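Putative dehydrogenase (Pseudomonas fluorescens, PDB 6UUG) oxidises methanesulfinate as the monooxygenase component of a two-component flavin-dependent system in bacterial sulfur assimilation. Local coordinates at residues L64-L70 with Q135-W139; L69-S73 with F106-H110; S100-V105 with Q213-D217; L113-R117 with W128-T132. All blocks are in the same frame, centred on the assembly; numbering follows the deposited sequence.

Contact 1: residues L64-L70 with Q135-W139; sequences LRDSGLL and QNWFW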
loop_
_atom_site.group_PDB
_atom_site.type_symbol
_atom_site.label_atom_id
_atom_site.label_comp_id
_atom_site.label_asym_id
_atom_site.label_seq_id
_atom_site.Cartn_x
_atom_site.Cartn_y
_atom_site.Cartn_z
ATOM N N LEU A 64 -2.121 -39.250 -11.446
ATOM C CA LEU A 64 -1.120 -39.220 -10.381
ATOM C C LEU A 64 -0.754 -40.629 -9.924
ATOM O O LEU A 64 0.429 -40.931 -9.720
ATOM C CB LEU A 64 -1.631 -38.386 -9.200
ATOM C CG LEU A 64 -1.714 -36.876 -9.445
ATOM C CD1 LEU A 64 -2.356 -36.188 -8.237
ATOM C CD2 LEU A 64 -0.341 -36.308 -9.695
ATOM N N ARG A 65 -1.749 -41.503 -9.758
ATOM C CA ARG A 65 -1.470 -42.892 -9.392
ATOM C C ARG A 65 -0.499 -43.543 -10.371
ATOM O O ARG A 65 0.499 -44.152 -9.967
ATOM C CB ARG A 65 -2.771 -43.692 -9.326
ATOM C CG ARG A 65 -3.611 -43.414 -8.105
ATOM C CD ARG A 65 -4.895 -44.218 -8.119
ATOM N NE ARG A 65 -5.580 -44.067 -6.842
ATOM C CZ ARG A 65 -6.540 -43.180 -6.599
ATOM N NH1 ARG A 65 -6.980 -42.376 -7.560
ATOM N NH2 ARG A 65 -7.077 -43.113 -5.387
ATOM N N ASP A 66 -0.756 -43.388 -11.672
ATOM C CA ASP A 66 0.075 -44.023 -12.688
ATOM C C ASP A 66 1.450 -43.378 -12.824
ATOM O O ASP A 66 2.376 -44.028 -13.313
ATOM C CB ASP A 66 -0.660 -43.998 -14.028
ATOM C CG ASP A 66 -1.943 -44.816 -13.998
ATOM O OD1 ASP A 66 -2.078 -45.678 -13.100
ATOM O OD2 ASP A 66 -2.812 -44.596 -14.868
ATOM N N SER A 67 1.611 -42.123 -12.385
ATOM C CA SER A 67 2.865 -41.396 -12.581
ATOM C C SER A 67 3.999 -41.893 -11.696
ATOM O O SER A 67 5.168 -41.629 -12.003
ATOM C CB SER A 67 2.656 -39.907 -12.296
ATOM O OG SER A 67 2.440 -39.703 -10.902
ATOM N N GLY A 68 3.684 -42.569 -10.597
ATOM C CA GLY A 68 4.661 -42.886 -9.583
ATOM C C GLY A 68 4.853 -41.824 -8.520
ATOM O O GLY A 68 5.466 -42.111 -7.484
ATOM N N LEU A 69 4.340 -40.612 -8.733
ATOM C CA LEU A 69 4.673 -39.512 -7.832
ATOM C C LEU A 69 3.997 -39.625 -6.467
ATOM O O LEU A 69 4.355 -38.862 -5.561
ATOM C CB LEU A 69 4.329 -38.167 -8.485
ATOM C CG LEU A 69 5.082 -37.817 -9.778
ATOM C CD1 LEU A 69 4.500 -36.560 -10.454
ATOM C CD2 LEU A 69 6.575 -37.637 -9.541
ATOM N N LEU A 70 3.040 -40.537 -6.277
ATOM C CA LEU A 70 2.531 -40.726 -4.918
ATOM C C LEU A 70 3.573 -41.338 -3.991
ATOM O O LEU A 70 3.395 -41.305 -2.768
ATOM C CB LEU A 70 1.266 -41.579 -4.920
ATOM C CG LEU A 70 0.035 -40.979 -5.600
ATOM C CD1 LEU A 70 -1.167 -41.902 -5.425
ATOM C CD2 LEU A 70 -0.290 -39.569 -5.065
ATOM N N GLN A 135 1.480 -50.111 -4.183
ATOM C CA GLN A 135 0.110 -50.078 -4.685
ATOM C C GLN A 135 -0.405 -48.678 -5.027
ATOM O O GLN A 135 -1.584 -48.538 -5.356
ATOM C CB GLN A 135 -0.824 -50.733 -3.667
ATOM C CG GLN A 135 -0.327 -52.072 -3.169
ATOM C CD GLN A 135 -1.206 -52.651 -2.089
ATOM O OE1 GLN A 135 -0.716 -53.251 -1.130
ATOM N NE2 GLN A 135 -2.517 -52.478 -2.234
ATOM N N ASN A 136 0.444 -47.651 -4.969
ATOM C CA ASN A 136 0.053 -46.262 -5.251
ATOM C C ASN A 136 -1.216 -45.858 -4.495
ATOM O O ASN A 136 -2.155 -45.305 -5.069
ATOM C CB ASN A 136 -0.116 -46.016 -6.751
ATOM C CG ASN A 136 1.198 -46.059 -7.497
ATOM O OD1 ASN A 136 2.045 -45.178 -7.342
ATOM N ND2 ASN A 136 1.371 -47.078 -8.319
ATOM N N TRP A 137 -1.232 -46.139 -3.192
ATOM C CA TRP A 137 -2.303 -45.664 -2.321
ATOM C C TRP A 137 -2.304 -44.139 -2.257
ATOM O O TRP A 137 -1.254 -43.520 -2.068
ATOM C CB TRP A 137 -2.122 -46.206 -0.909
ATOM C CG TRP A 137 -2.419 -47.659 -0.705
ATOM C CD1 TRP A 137 -2.935 -48.546 -1.612
ATOM C CD2 TRP A 137 -2.214 -48.389 0.503
ATOM N NE1 TRP A 137 -3.064 -49.792 -1.028
ATOM C CE2 TRP A 137 -2.625 -49.717 0.269
ATOM C CE3 TRP A 137 -1.719 -48.046 1.768
ATOM C CZ2 TRP A 137 -2.554 -50.699 1.254
ATOM C CZ3 TRP A 137 -1.650 -49.028 2.745
ATOM C CH2 TRP A 137 -2.068 -50.335 2.481
ATOM N N PHE A 138 -3.491 -43.545 -2.379
ATOM C CA PHE A 138 -3.696 -42.104 -2.236
ATOM C C PHE A 138 -4.193 -41.854 -0.812
ATOM O O PHE A 138 -5.219 -42.409 -0.408
ATOM C CB PHE A 138 -4.710 -41.609 -3.278
ATOM C CG PHE A 138 -4.411 -40.235 -3.871
ATOM C CD1 PHE A 138 -4.135 -39.146 -3.059
ATOM C CD2 PHE A 138 -4.429 -40.048 -5.243
ATOM C CE1 PHE A 138 -3.878 -37.883 -3.611
ATOM C CE2 PHE A 138 -4.168 -38.801 -5.815
ATOM C CZ PHE A 138 -3.893 -37.711 -4.994
ATOM N N TRP A 139 -3.457 -41.049 -0.046
ATOM C CA TRP A 139 -3.793 -40.764 1.350
ATOM C C TRP A 139 -4.562 -39.450 1.452
ATOM O O TRP A 139 -4.156 -38.447 0.859
ATOM C CB TRP A 139 -2.527 -40.670 2.208
ATOM C CG TRP A 139 -1.869 -41.994 2.499
ATOM C CD1 TRP A 139 -1.309 -42.843 1.590
ATOM C CD2 TRP A 139 -1.685 -42.600 3.786
ATOM N NE1 TRP A 139 -0.789 -43.946 2.233
ATOM C CE2 TRP A 139 -1.015 -43.822 3.579
ATOM C CE3 TRP A 139 -2.040 -42.235 5.094
ATOM C CZ2 TRP A 139 -0.678 -44.677 4.628
ATOM C CZ3 TRP A 139 -1.703 -43.083 6.140
ATOM C CH2 TRP A 139 -1.033 -44.295 5.899
HETATM O O HOH W 1 -4.524 -46.561 -5.670
HETATM O O HOH W 2 2.971 -46.280 -10.834
HETATM O O HOH W 3 1.934 -42.700 -7.839
#
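Leu70 sets CD2 over one face of the Phe138 ring, 4.0 Å from the ring centroid and 8° off the normal, a CH-pi contact. At the ring's edge, near its plane, lie Leu64 CD1, 3.9 Å from Phe138 CZ, and Arg65 CZ. The guanidinium of Arg65 in turn has Phe138 CD2 over one of its faces; with planes 59° apart, this is no parallel stack. At the guanidinium's edge, water 1 accepts from Arg65 NE at 3.0 Å and donates to Asn136 O. An extended chain from CG to NE carries the group past that carbonyl. Asn136 rests its amide against Arg65 O, CG at 3.2 Å, without a hydrogen bond, and OD1 lies by water 3, which accepts from Leu70 N.

Here the N-terminal helices of the acyl-CoA dehydrogenase fold pass into the beta region: the end of helix 58-67 abuts the link from helix 122-135 into strand 139-142. An ST turn spans Gly68, which has positive phi: Ser67 OG accepts from Leu69 N at 3.0 Å. Beyond the segments, Arg65 NH1 forms salt bridges with Asp62 and Asp173, and NH2 bonds to Gln175. A leucine in place of Arg65 would probably leave both aspartates without this counter-charge and Gln175 OE1 without one of its donors. Leu70 CD1 rests 3.7 Å from Trp137 O, a buried carbonyl with no partner in the model.

Contact 2: residues L69-S73 with F106-H110; sequences LLALS and FGFHH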
loop_
_atom_site.group_PDB
_atom_site.type_symbol
_atom_site.label_atom_id
_atom_site.label_comp_id
_atom_site.label_asym_id
_atom_site.label_seq_id
_atom_site.Cartn_x
_atom_site.Cartn_y
_atom_site.Cartn_z
ATOM N N LEU A 69 4.340 -40.612 -8.733
ATOM C CA LEU A 69 4.673 -39.512 -7.832
ATOM C C LEU A 69 3.997 -39.625 -6.467
ATOM O O LEU A 69 4.355 -38.862 -5.561
ATOM C CB LEU A 69 4.329 -38.167 -8.485
ATOM C CG LEU A 69 5.082 -37.817 -9.778
ATOM C CD1 LEU A 69 4.500 -36.560 -10.454
ATOM C CD2 LEU A 69 6.575 -37.637 -9.541
ATOM N N LEU A 70 3.040 -40.537 -6.277
ATOM C CA LEU A 70 2.531 -40.726 -4.918
ATOM C C LEU A 70 3.573 -41.338 -3.991
ATOM O O LEU A 70 3.395 -41.305 -2.768
ATOM C CB LEU A 70 1.266 -41.579 -4.920
ATOM C CG LEU A 70 0.035 -40.979 -5.600
ATOM C CD1 LEU A 70 -1.167 -41.902 -5.425
ATOM C CD2 LEU A 70 -0.290 -39.569 -5.065
ATOM N N ALA A 71 4.666 -41.868 -4.534
ATOM C CA ALA A 71 5.765 -42.391 -3.736
ATOM C C ALA A 71 6.956 -41.436 -3.710
ATOM O O ALA A 71 8.057 -41.835 -3.323
ATOM C CB ALA A 71 6.196 -43.767 -4.266
ATOM N N LEU A 72 6.745 -40.177 -4.105
ATOM C CA LEU A 72 7.862 -39.245 -4.253
ATOM C C LEU A 72 8.616 -39.056 -2.940
ATOM O O LEU A 72 9.856 -39.023 -2.922
ATOM C CB LEU A 72 7.341 -37.901 -4.776
ATOM C CG LEU A 72 8.367 -36.800 -5.053
ATOM C CD1 LEU A 72 9.400 -37.308 -6.051
ATOM C CD2 LEU A 72 7.664 -35.548 -5.618
ATOM N N SER A 73 7.888 -38.901 -1.832
ATOM C CA SER A 73 8.499 -38.620 -0.536
ATOM C C SER A 73 8.963 -39.871 0.203
ATOM O O SER A 73 9.648 -39.744 1.222
ATOM C CB SER A 73 7.517 -37.862 0.362
ATOM O OG SER A 73 6.402 -38.669 0.658
ATOM N N PHE A 106 -2.419 -33.418 -3.644
ATOM C CA PHE A 106 -1.109 -34.062 -3.775
ATOM C C PHE A 106 -0.211 -33.713 -2.591
ATOM O O PHE A 106 0.392 -34.599 -1.966
ATOM C CB PHE A 106 -0.455 -33.654 -5.099
ATOM C CG PHE A 106 0.910 -34.253 -5.316
ATOM C CD1 PHE A 106 1.040 -35.563 -5.754
ATOM C CD2 PHE A 106 2.057 -33.511 -5.084
ATOM C CE1 PHE A 106 2.287 -36.124 -5.960
ATOM C CE2 PHE A 106 3.319 -34.070 -5.286
ATOM C CZ PHE A 106 3.431 -35.382 -5.728
ATOM N N GLY A 107 -0.116 -32.423 -2.263
ATOM C CA GLY A 107 0.679 -32.017 -1.116
ATOM C C GLY A 107 0.172 -32.598 0.190
ATOM O O GLY A 107 0.964 -33.032 1.035
ATOM N N PHE A 108 -1.153 -32.651 0.367
ATOM C CA PHE A 108 -1.686 -33.223 1.599
ATOM C C PHE A 108 -1.457 -34.730 1.670
ATOM O O PHE A 108 -1.243 -35.263 2.758
ATOM C CB PHE A 108 -3.169 -32.886 1.738
ATOM C CG PHE A 108 -3.430 -31.748 2.676
ATOM C CD1 PHE A 108 -2.601 -30.644 2.685
ATOM C CD2 PHE A 108 -4.504 -31.783 3.553
ATOM C CE1 PHE A 108 -2.833 -29.586 3.558
ATOM C CE2 PHE A 108 -4.742 -30.731 4.424
ATOM C CZ PHE A 108 -3.906 -29.632 4.422
ATOM N N HIS A 109 -1.486 -35.427 0.530
ATOM C CA HIS A 109 -1.088 -36.833 0.515
ATOM C C HIS A 109 0.299 -37.015 1.140
ATOM O O HIS A 109 0.490 -37.838 2.044
ATOM C CB HIS A 109 -1.144 -37.360 -0.928
ATOM C CG HIS A 109 -0.365 -38.615 -1.148
ATOM N ND1 HIS A 109 -0.900 -39.868 -0.935
ATOM C CD2 HIS A 109 0.914 -38.812 -1.550
ATOM C CE1 HIS A 109 0.017 -40.784 -1.201
ATOM N NE2 HIS A 109 1.128 -40.170 -1.570
ATOM N N HIS A 110 1.281 -36.216 0.712
ATOM C CA HIS A 110 2.618 -36.414 1.277
ATOM C C HIS A 110 2.696 -35.936 2.724
ATOM O O HIS A 110 3.505 -36.453 3.508
ATOM C CB HIS A 110 3.665 -35.737 0.386
ATOM C CG HIS A 110 3.826 -36.425 -0.936
ATOM N ND1 HIS A 110 4.441 -37.652 -1.052
ATOM C CD2 HIS A 110 3.389 -36.103 -2.177
ATOM C CE1 HIS A 110 4.405 -38.044 -2.312
ATOM N NE2 HIS A 110 3.766 -37.126 -3.016
HETATM O O HOH W 4 6.094 -38.120 3.403
#
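Both ring nitrogens of His109 are engaged. NE2 donates to Leu70 O at 2.8 Å in a fairly straight bond (163°) in the carbonyl plane, on a lone pair, and ND1 bonds to the backbone N of Trp139. A phenylalanine in place of His109 would keep a ring but would probably leave Leu70 O and Trp139 N without these mates, loosening the tie between two backbone segments. One face of the imidazole is covered as well: Leu70 CD2 sits 3.8 Å from its centroid, close to the normal, in a CH-pi contact.

His110 reaches the same loop with both nitrogens. Its NE2 gives a weak, bent bond (127°) to Leu69 O, an acceptor already used by Leu72 N at 3.1 Å. Its ND1 pairs with Ser73 OG at 2.8 Å, where either could donate. Chi1 of 65° places that hydroxyl between the backbone N and carbonyl carbon of Ser73, and from there it also contacts water 4, which donates to His110 O at 3.1 Å. The rings meet edge to face: His109 turns CD2 to the centre of the His110 face, and His110 its CD2 to the Phe106 face, toward the rim.

Around this buried junction of helix 100-119 with the loop after helix 58-67, helix 85-96 packs on Leu72 and Phe106 through Val91, helix 32-53 meets Leu69 through Leu39, and Trp139 opens strand 139-142 beside His109.

Contact 3: residues S100-V105 with Q213-D217; sequences SSIAHV and QRQTD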
loop_
_atom_site.group_PDB
_atom_site.type_symbol
_atom_site.label_atom_id
_atom_site.label_comp_id
_atom_site.label_asym_id
_atom_site.label_seq_id
_atom_site.Cartn_x
_atom_site.Cartn_y
_atom_site.Cartn_z
ATOM N N SER A 100 -4.515 -25.701 -8.570
ATOM C CA SER A 100 -4.185 -25.666 -7.152
ATOM C C SER A 100 -4.964 -26.698 -6.353
ATOM O O SER A 100 -4.526 -27.053 -5.258
ATOM C CB SER A 100 -4.431 -24.272 -6.581
ATOM O OG SER A 100 -5.790 -23.928 -6.702
ATOM N N SER A 101 -6.116 -27.165 -6.855
ATOM C CA SER A 101 -6.828 -28.251 -6.174
ATOM C C SER A 101 -6.043 -29.550 -6.239
ATOM O O SER A 101 -5.939 -30.278 -5.243
ATOM C CB SER A 101 -8.211 -28.455 -6.789
ATOM O OG SER A 101 -9.057 -27.394 -6.418
ATOM N N ILE A 102 -5.506 -29.867 -7.410
ATOM C CA ILE A 102 -4.641 -31.036 -7.528
ATOM C C ILE A 102 -3.381 -30.841 -6.695
ATOM O O ILE A 102 -2.914 -31.767 -6.016
ATOM C CB ILE A 102 -4.331 -31.301 -9.013
ATOM C CG1 ILE A 102 -5.534 -31.988 -9.661
ATOM C CG2 ILE A 102 -3.084 -32.157 -9.186
ATOM C CD1 ILE A 102 -5.800 -33.383 -9.102
ATOM N N ALA A 103 -2.818 -29.626 -6.712
ATOM C CA ALA A 103 -1.634 -29.377 -5.895
ATOM C C ALA A 103 -1.933 -29.620 -4.424
ATOM O O ALA A 103 -1.105 -30.182 -3.698
ATOM C CB ALA A 103 -1.131 -27.950 -6.110
ATOM N N HIS A 104 -3.123 -29.211 -3.975
ATOM C CA HIS A 104 -3.517 -29.347 -2.573
ATOM C C HIS A 104 -3.637 -30.807 -2.154
ATOM O O HIS A 104 -3.094 -31.211 -1.123
ATOM C CB HIS A 104 -4.841 -28.613 -2.364
ATOM C CG HIS A 104 -5.244 -28.434 -0.931
ATOM N ND1 HIS A 104 -6.049 -27.389 -0.530
ATOM C CD2 HIS A 104 -4.987 -29.158 0.183
ATOM C CE1 HIS A 104 -6.266 -27.475 0.771
ATOM N NE2 HIS A 104 -5.636 -28.541 1.228
ATOM N N VAL A 105 -4.378 -31.610 -2.919
ATOM C CA VAL A 105 -4.546 -32.997 -2.500
ATOM C C VAL A 105 -3.248 -33.767 -2.654
ATOM O O VAL A 105 -2.986 -34.683 -1.875
ATOM C CB VAL A 105 -5.694 -33.680 -3.263
ATOM C CG1 VAL A 105 -7.022 -33.089 -2.803
ATOM C CG2 VAL A 105 -5.500 -33.557 -4.756
ATOM N N GLN A 213 -10.519 -23.680 -4.581
ATOM C CA GLN A 213 -10.092 -25.043 -4.245
ATOM C C GLN A 213 -11.208 -26.053 -4.497
ATOM O O GLN A 213 -11.463 -26.943 -3.680
ATOM C CB GLN A 213 -9.616 -25.126 -2.792
ATOM C CG GLN A 213 -8.382 -24.301 -2.496
ATOM C CD GLN A 213 -7.211 -24.651 -3.400
ATOM O OE1 GLN A 213 -7.076 -24.104 -4.493
ATOM N NE2 GLN A 213 -6.359 -25.571 -2.945
ATOM N N ARG A 214 -11.871 -25.923 -5.646
ATOM C CA ARG A 214 -13.158 -26.578 -5.858
ATOM C C ARG A 214 -13.050 -28.067 -6.167
ATOM O O ARG A 214 -14.087 -28.712 -6.360
ATOM C CB ARG A 214 -13.923 -25.865 -6.977
ATOM C CG ARG A 214 -14.349 -24.453 -6.575
ATOM C CD ARG A 214 -15.148 -23.724 -7.655
ATOM N NE ARG A 214 -16.157 -24.568 -8.294
ATOM C CZ ARG A 214 -17.323 -24.916 -7.747
ATOM N NH1 ARG A 214 -17.647 -24.510 -6.524
ATOM N NH2 ARG A 214 -18.167 -25.688 -8.426
ATOM N N GLN A 215 -11.842 -28.637 -6.208
ATOM C CA GLN A 215 -11.690 -30.065 -6.473
ATOM C C GLN A 215 -10.812 -30.741 -5.422
ATOM O O GLN A 215 -10.180 -31.762 -5.705
ATOM C CB GLN A 215 -11.141 -30.308 -7.880
ATOM C CG GLN A 215 -12.135 -29.945 -8.996
ATOM C CD GLN A 215 -11.770 -30.549 -10.346
ATOM O OE1 GLN A 215 -10.653 -30.371 -10.845
ATOM N NE2 GLN A 215 -12.713 -31.284 -10.942
ATOM N N THR A 216 -10.786 -30.204 -4.200
ATOM C CA THR A 216 -10.062 -30.811 -3.087
ATOM C C THR A 216 -10.934 -31.708 -2.208
ATOM O O THR A 216 -10.417 -32.291 -1.249
ATOM C CB THR A 216 -9.414 -29.727 -2.213
ATOM O OG1 THR A 216 -10.429 -28.838 -1.710
ATOM C CG2 THR A 216 -8.398 -28.933 -3.020
ATOM N N ASP A 217 -12.235 -31.824 -2.497
ATOM C CA ASP A 217 -13.137 -32.708 -1.745
ATOM C C ASP A 217 -13.125 -32.403 -0.247
ATOM O O ASP A 217 -13.232 -33.309 0.581
ATOM C CB ASP A 217 -12.791 -34.188 -1.977
ATOM C CG ASP A 217 -12.886 -34.598 -3.436
ATOM O OD1 ASP A 217 -13.893 -34.247 -4.093
ATOM O OD2 ASP A 217 -11.950 -35.276 -3.926
#
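Two torsions bring Ser100 and Gln213 together. Chi1 of 62° turns Ser100 OG into the position between its own backbone N and carbonyl carbon, and a bend at chi2 (-56°) folds the Gln213 chain so that its amide comes back against the first turn of helix 100-119. There the amide is used at both ends. Ser100 OG donates to Gln213 OE1 at 2.6 Å, in the carbonyl plane, while Gln213 NE2 donates to His104 ND1 at 3.0 Å. The latter donor approaches the imidazole at its edge, within 6° of the ring plane, and ring and amide are nearly coplanar. A weak bond from the same NE2 to Ser100 O, at 3.3 Å, completes the grip and fixes the rotation of the amide.

The first turns of the helix meet the loop at further points. Ser101 OG accepts from Gln215 N at 3.1 Å, inside the type I beta turn that runs from Gln213 to Thr216; that turn is further tied by Thr216 OG1, which donates to Gln213 O at 2.9 Å. Beside these polar bonds the methyl of Thr216 fills in, CG2 lying 3.6 Å from His104 CB, and Val105 CG1 touches Thr216 CA at 3.8 Å.

From the C-terminal helical part, Met259 of helix 247-277 packs on both His104 and Gln213. The arrangement is that of a domain junction in the acyl-CoA dehydrogenase fold, where the start of an N-terminal-domain helix docks on a loop between strands 202-204 and 221-228 of the beta domain.

Contact 4: residues L113-R117 with W128-T132; sequences LATVR and WFEQT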
loop_
_atom_site.group_PDB
_atom_site.type_symbol
_atom_site.label_atom_id
_atom_site.label_comp_id
_atom_site.label_asym_id
_atom_site.label_seq_id
_atom_site.Cartn_x
_atom_site.Cartn_y
_atom_site.Cartn_z
ATOM N N LEU A 113 1.621 -38.929 4.769
ATOM C CA LEU A 113 2.745 -39.846 4.934
ATOM C C LEU A 113 3.739 -39.320 5.963
ATOM O O LEU A 113 4.257 -40.084 6.784
ATOM C CB LEU A 113 3.425 -40.074 3.585
ATOM C CG LEU A 113 2.640 -40.872 2.549
ATOM C CD1 LEU A 113 3.448 -40.935 1.261
ATOM C CD2 LEU A 113 2.382 -42.288 3.094
ATOM N N ALA A 114 4.007 -38.011 5.947
ATOM C CA ALA A 114 4.885 -37.430 6.957
ATOM C C ALA A 114 4.317 -37.607 8.354
ATOM O O ALA A 114 5.076 -37.774 9.317
ATOM C CB ALA A 114 5.108 -35.940 6.681
ATOM N N THR A 115 2.989 -37.568 8.472
ATOM C CA THR A 115 2.325 -37.699 9.765
ATOM C C THR A 115 2.586 -39.069 10.391
ATOM O O THR A 115 2.941 -39.161 11.570
ATOM C CB THR A 115 0.822 -37.465 9.598
ATOM O OG1 THR A 115 0.597 -36.154 9.059
ATOM C CG2 THR A 115 0.120 -37.555 10.939
ATOM N N VAL A 116 2.388 -40.152 9.628
ATOM C CA VAL A 116 2.678 -41.468 10.196
ATOM C C VAL A 116 4.177 -41.615 10.443
ATOM O O VAL A 116 4.601 -42.211 11.445
ATOM C CB VAL A 116 2.111 -42.610 9.314
ATOM C CG1 VAL A 116 0.605 -42.525 9.220
ATOM C CG2 VAL A 116 2.728 -42.645 7.931
ATOM N N ARG A 117 5.003 -41.033 9.568
ATOM C CA ARG A 117 6.451 -41.145 9.733
ATOM C C ARG A 117 6.912 -40.487 11.027
ATOM O O ARG A 117 7.770 -41.025 11.735
ATOM C CB ARG A 117 7.164 -40.512 8.534
ATOM C CG ARG A 117 8.683 -40.325 8.715
ATOM C CD ARG A 117 9.395 -41.669 8.761
ATOM N NE ARG A 117 10.832 -41.544 9.018
ATOM C CZ ARG A 117 11.387 -41.429 10.225
ATOM N NH1 ARG A 117 10.643 -41.403 11.325
ATOM N NH2 ARG A 117 12.705 -41.336 10.336
ATOM N N TRP A 128 3.404 -49.188 6.049
ATOM C CA TRP A 128 2.544 -48.244 5.340
ATOM C C TRP A 128 3.267 -47.627 4.148
ATOM O O TRP A 128 2.667 -47.457 3.078
ATOM C CB TRP A 128 2.044 -47.162 6.298
ATOM C CG TRP A 128 0.891 -47.623 7.146
ATOM C CD1 TRP A 128 -0.079 -48.524 6.794
ATOM C CD2 TRP A 128 0.587 -47.205 8.481
ATOM N NE1 TRP A 128 -0.969 -48.687 7.832
ATOM C CE2 TRP A 128 -0.577 -47.893 8.880
ATOM C CE3 TRP A 128 1.190 -46.318 9.381
ATOM C CZ2 TRP A 128 -1.145 -47.726 10.139
ATOM C CZ3 TRP A 128 0.626 -46.149 10.626
ATOM C CH2 TRP A 128 -0.535 -46.848 10.997
ATOM N N PHE A 129 4.549 -47.282 4.316
ATOM C CA PHE A 129 5.343 -46.750 3.207
ATOM C C PHE A 129 5.508 -47.786 2.099
ATOM O O PHE A 129 5.351 -47.481 0.913
ATOM C CB PHE A 129 6.720 -46.301 3.701
ATOM C CG PHE A 129 6.757 -44.905 4.274
ATOM C CD1 PHE A 129 5.596 -44.272 4.679
ATOM C CD2 PHE A 129 7.965 -44.229 4.394
ATOM C CE1 PHE A 129 5.639 -42.972 5.206
ATOM C CE2 PHE A 129 8.026 -42.941 4.914
ATOM C CZ PHE A 129 6.852 -42.306 5.318
ATOM N N GLU A 130 5.856 -49.018 2.472
ATOM C CA GLU A 130 6.035 -50.066 1.472
ATOM C C GLU A 130 4.752 -50.314 0.686
ATOM O O GLU A 130 4.781 -50.411 -0.547
ATOM C CB GLU A 130 6.521 -51.349 2.151
ATOM C CG GLU A 130 7.861 -51.195 2.834
ATOM C CD GLU A 130 8.252 -52.424 3.645
ATOM O OE1 GLU A 130 7.344 -53.182 4.052
ATOM O OE2 GLU A 130 9.466 -52.631 3.871
ATOM N N GLN A 131 3.611 -50.411 1.372
ATOM C CA GLN A 131 2.366 -50.677 0.651
ATOM C C GLN A 131 1.950 -49.494 -0.213
ATOM O O GLN A 131 1.404 -49.677 -1.309
ATOM C CB GLN A 131 1.253 -51.038 1.627
ATOM C CG GLN A 131 1.519 -52.300 2.427
ATOM C CD GLN A 131 0.442 -52.552 3.460
ATOM O OE1 GLN A 131 -0.462 -53.362 3.248
ATOM N NE2 GLN A 131 0.521 -51.841 4.582
ATOM N N THR A 132 2.188 -48.270 0.266
ATOM C CA THR A 132 1.840 -47.092 -0.523
ATOM C C THR A 132 2.640 -47.038 -1.816
ATOM O O THR A 132 2.096 -46.717 -2.880
ATOM C CB THR A 132 2.076 -45.825 0.315
ATOM O OG1 THR A 132 1.192 -45.834 1.443
ATOM C CG2 THR A 132 1.833 -44.574 -0.508
#
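Thr132, whose OG1 meets Leu113 CD2 tip to tip at 4.1 Å, grips Trp128 O twice from within its own helix: OG1 donates to it at 2.7 Å and the backbone N at 3.0 Å, from opposite faces of the carbonyl plane. The hydroxyl bonds in addition to Trp139 NE1, so this buried polar atom is well provided for while its flank faces a leucine methyl. The motif is an antiparallel helical hairpin: helices 100-119 and 122-135 are joined by a short turn, and their segments run at 153° to each other with axes 11.4 Å apart.

Between the helices the packing is apolar. Val116 slides past Phe129 in the opposite direction and leans obliquely on the indole of Trp128, its CB 3.8 Å from Trp128 CE3. With chi1 at -62°, CG1 stands anti to the carbonyl carbon and lies against the six-membered part of the indole, whereas CG2 turns to Phe129 CE1 at 4.0 Å. One valine thus serves two rings through different branches. Trp139 of strand 139-142 also packs on Leu113 and Val116, joining the hairpin to the sheet, and Ile178 of strand 176-183 touches Val116.

Phe129 points its edge at the partner helix's backbone. Leu113 O, already bonded to Arg117 N, lies in the ring plane 3.6 Å from Phe129 CE1, and Arg117 CB sits 3.7 Å from Phe129 CZ.

Overall arrangement
Helix 100-119 is the common spine of three contacts: its start docks on the 213-217 loop in contact 3, its middle on 69-73 in contact 2 and its later turns on 128-132 in contact 4. Contacts 2 and 3, buried and nearest the chain's centre, depend on histidine, serine and glutamine bonds; contact 4, also buried though its centre lies about 17 Å from that of the chain, relies on rings and aliphatic branches packed together. Contact 1, equally far out and only partly buried, leans more on bridging waters and on an arginine whose charge is met outside the segments. It shares Leu69 and Leu70 with contact 2, and Trp139 ties it to His109 and Thr132.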